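Side-chain contact in aminomethyltransferase (Bartonella henselae, PDB 3GIR), which is an aminomethyltransferase-family protein that combines a folate-binding-type domain with a C-terminal barrel domain: residues A[187-192]-A[235-240]. Sequence-based numbering, arbitrary orientation.
Sequences ADAGLP and EKLLGD. With NA (sodium ion), chain B.
Lys236, late in helix 227-238, reaches to the backbone of Ala189, just after helix 182-188. Its CG stands anti to the backbone N (chi1 176°), and every later torsion is close to 180°, giving the full length needed to span the gap. CB and CG only carry the chain outward; CD comes within 4.2 Å of Ala189 O, CE within 3.1 Å of the same oxygen, and NZ donates a hydrogen bond of 2.9 Å to it. The ammonium approaches at a C=O...N angle of 155°, tilted 19° from the carbonyl plane. Carbonyls at a C-terminal helix end lack the N-H donors of a following turn, so a long flexible lysine suits the place: it brings a charged donor to Ala189 O, probably favoured by the partial negative charge of the helix end, while its aliphatic part, through CE, passes near the methyl of Ala189.

Beside this polar link lies a small apolar contact. CD2 of Leu237 meets Ala189 CB at 4.0 Å and Leu191 CD1 at 4.1 Å, one methyl of the forked leucine side chain serving two partners. The short side chain of Ala189 probably allows the close approach of the two segments, 6.8 Å between the CA atoms of Ala189 and Leu237. Gly190, at positive phi, forms the Schellman motif that ends helix 182-188 and turns the chain so that Leu191 returns toward Leu237.

Arg242 forms salt bridges with both Asp188 and Asp240, probably easing the repulsion between these carboxylates. Near the end of helix 227-238, the carbonyl oxygens of Leu238 and Asp240 bind the sodium ion together with Val243 O and three waters. Leu237 also packs on Leu78 of strand 76-80, so the contact joins the C-terminal ends of helices 182-188 and 227-238 beside the mixed sheet of the folate-binding-type domain.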
loop_
_atom_site.group_PDB
_atom_site.type_symbol
_atom_site.label_atom_id
_atom_site.label_comp_id
_atom_site.label_asym_id
_atom_site.label_seq_id
_atom_site.Cartn_x
_atom_site.Cartn_y
_atom_site.Cartn_z
ATOM N N ALA A 187 -19.562 -10.368 -8.175
ATOM C CA ALA A 187 -21.049 -10.565 -8.404
ATOM C C ALA A 187 -21.387 -12.028 -8.685
ATOM O O ALA A 187 -22.291 -12.580 -8.098
ATOM C CB ALA A 187 -21.545 -9.673 -9.535
ATOM N N ASP A 188 -20.640 -12.674 -9.559
ATOM C CA ASP A 188 -20.960 -14.061 -9.926
ATOM C C ASP A 188 -20.678 -15.052 -8.800
ATOM O O ASP A 188 -21.197 -16.172 -8.792
ATOM C CB ASP A 188 -20.206 -14.478 -11.199
ATOM C CG ASP A 188 -20.682 -13.759 -12.472
ATOM O OD1 ASP A 188 -21.699 -13.025 -12.481
ATOM O OD2 ASP A 188 -19.955 -13.872 -13.497
ATOM N N ALA A 189 -19.825 -14.671 -7.846
ATOM C CA ALA A 189 -19.580 -15.478 -6.673
ATOM C C ALA A 189 -20.659 -15.275 -5.600
ATOM O O ALA A 189 -20.584 -15.898 -4.528
ATOM C CB ALA A 189 -18.175 -15.192 -6.084
ATOM N N GLY A 190 -21.616 -14.393 -5.869
ATOM C CA GLY A 190 -22.671 -14.070 -4.914
ATOM C C GLY A 190 -22.302 -13.198 -3.767
ATOM O O GLY A 190 -23.042 -13.141 -2.772
ATOM N N LEU A 191 -21.200 -12.437 -3.922
ATOM C CA LEU A 191 -20.763 -11.567 -2.861
ATOM C C LEU A 191 -21.178 -10.127 -3.170
ATOM O O LEU A 191 -21.109 -9.692 -4.302
ATOM C CB LEU A 191 -19.243 -11.626 -2.678
ATOM C CG LEU A 191 -18.702 -13.028 -2.531
ATOM C CD1 LEU A 191 -17.174 -12.958 -2.837
ATOM C CD2 LEU A 191 -19.013 -13.534 -1.170
ATOM N N PRO A 192 -21.654 -9.396 -2.174
ATOM C CA PRO A 192 -21.998 -8.000 -2.299
ATOM C C PRO A 192 -20.724 -7.142 -2.346
ATOM O O PRO A 192 -19.671 -7.617 -1.919
ATOM C CB PRO A 192 -22.816 -7.726 -1.043
ATOM C CG PRO A 192 -22.373 -8.795 -0.083
ATOM C CD PRO A 192 -21.805 -9.906 -0.802
ATOM N N GLU A 235 -11.085 -20.809 -2.580
ATOM C CA GLU A 235 -11.302 -21.826 -3.582
ATOM C C GLU A 235 -12.465 -21.457 -4.473
ATOM O O GLU A 235 -12.412 -21.691 -5.683
ATOM C CB GLU A 235 -11.522 -23.191 -2.949
ATOM C CG GLU A 235 -10.347 -23.778 -2.222
ATOM C CD GLU A 235 -10.736 -25.035 -1.365
ATOM O OE1 GLU A 235 -11.889 -25.081 -0.817
ATOM O OE2 GLU A 235 -9.892 -25.952 -1.223
ATOM N N LYS A 236 -13.543 -20.922 -3.917
ATOM C CA LYS A 236 -14.677 -20.440 -4.741
ATOM C C LYS A 236 -14.292 -19.357 -5.734
ATOM O O LYS A 236 -14.692 -19.380 -6.912
ATOM C CB LYS A 236 -15.806 -19.997 -3.818
ATOM C CG LYS A 236 -17.026 -19.390 -4.496
ATOM C CD LYS A 236 -18.061 -19.059 -3.414
ATOM C CE LYS A 236 -19.433 -18.749 -3.985
ATOM N NZ LYS A 236 -20.295 -18.260 -2.881
ATOM N N LEU A 237 -13.489 -18.365 -5.301
ATOM C CA LEU A 237 -13.068 -17.336 -6.245
ATOM C C LEU A 237 -12.095 -17.861 -7.299
ATOM O O LEU A 237 -12.193 -17.545 -8.479
ATOM C CB LEU A 237 -12.396 -16.199 -5.490
ATOM C CG LEU A 237 -13.282 -15.453 -4.572
ATOM C CD1 LEU A 237 -12.429 -14.478 -3.706
ATOM C CD2 LEU A 237 -14.330 -14.657 -5.276
ATOM N N LEU A 238 -11.159 -18.691 -6.903
ATOM C CA LEU A 238 -10.198 -19.303 -7.850
ATOM C C LEU A 238 -10.829 -20.177 -8.895
ATOM O O LEU A 238 -10.326 -20.282 -10.022
ATOM C CB LEU A 238 -9.248 -20.177 -7.080
ATOM C CG LEU A 238 -8.117 -19.501 -6.414
ATOM C CD1 LEU A 238 -7.574 -20.404 -5.290
ATOM C CD2 LEU A 238 -7.067 -19.144 -7.581
ATOM N N GLY A 239 -11.949 -20.776 -8.525
ATOM C CA GLY A 239 -12.736 -21.619 -9.433
ATOM C C GLY A 239 -13.261 -20.851 -10.635
ATOM O O GLY A 239 -13.568 -21.447 -11.661
ATOM N N ASP A 240 -13.323 -19.542 -10.559
ATOM C CA ASP A 240 -13.795 -18.698 -11.676
ATOM C C ASP A 240 -12.679 -18.688 -12.717
ATOM O O ASP A 240 -11.471 -18.500 -12.363
ATOM C CB ASP A 240 -14.097 -17.271 -11.179
ATOM C CG ASP A 240 -14.771 -16.388 -12.184
ATOM O OD1 ASP A 240 -15.871 -15.829 -11.904
ATOM O OD2 ASP A 240 -14.204 -16.190 -13.294
HETATM NA NA NA B . -9.445 -19.645 -12.021
HETATM O O HOH W 1 -10.586 -21.729 -12.815
HETATM O O HOH W 2 -8.606 -19.620 -14.355
HETATM O O HOH W 3 -7.494 -20.967 -11.704
#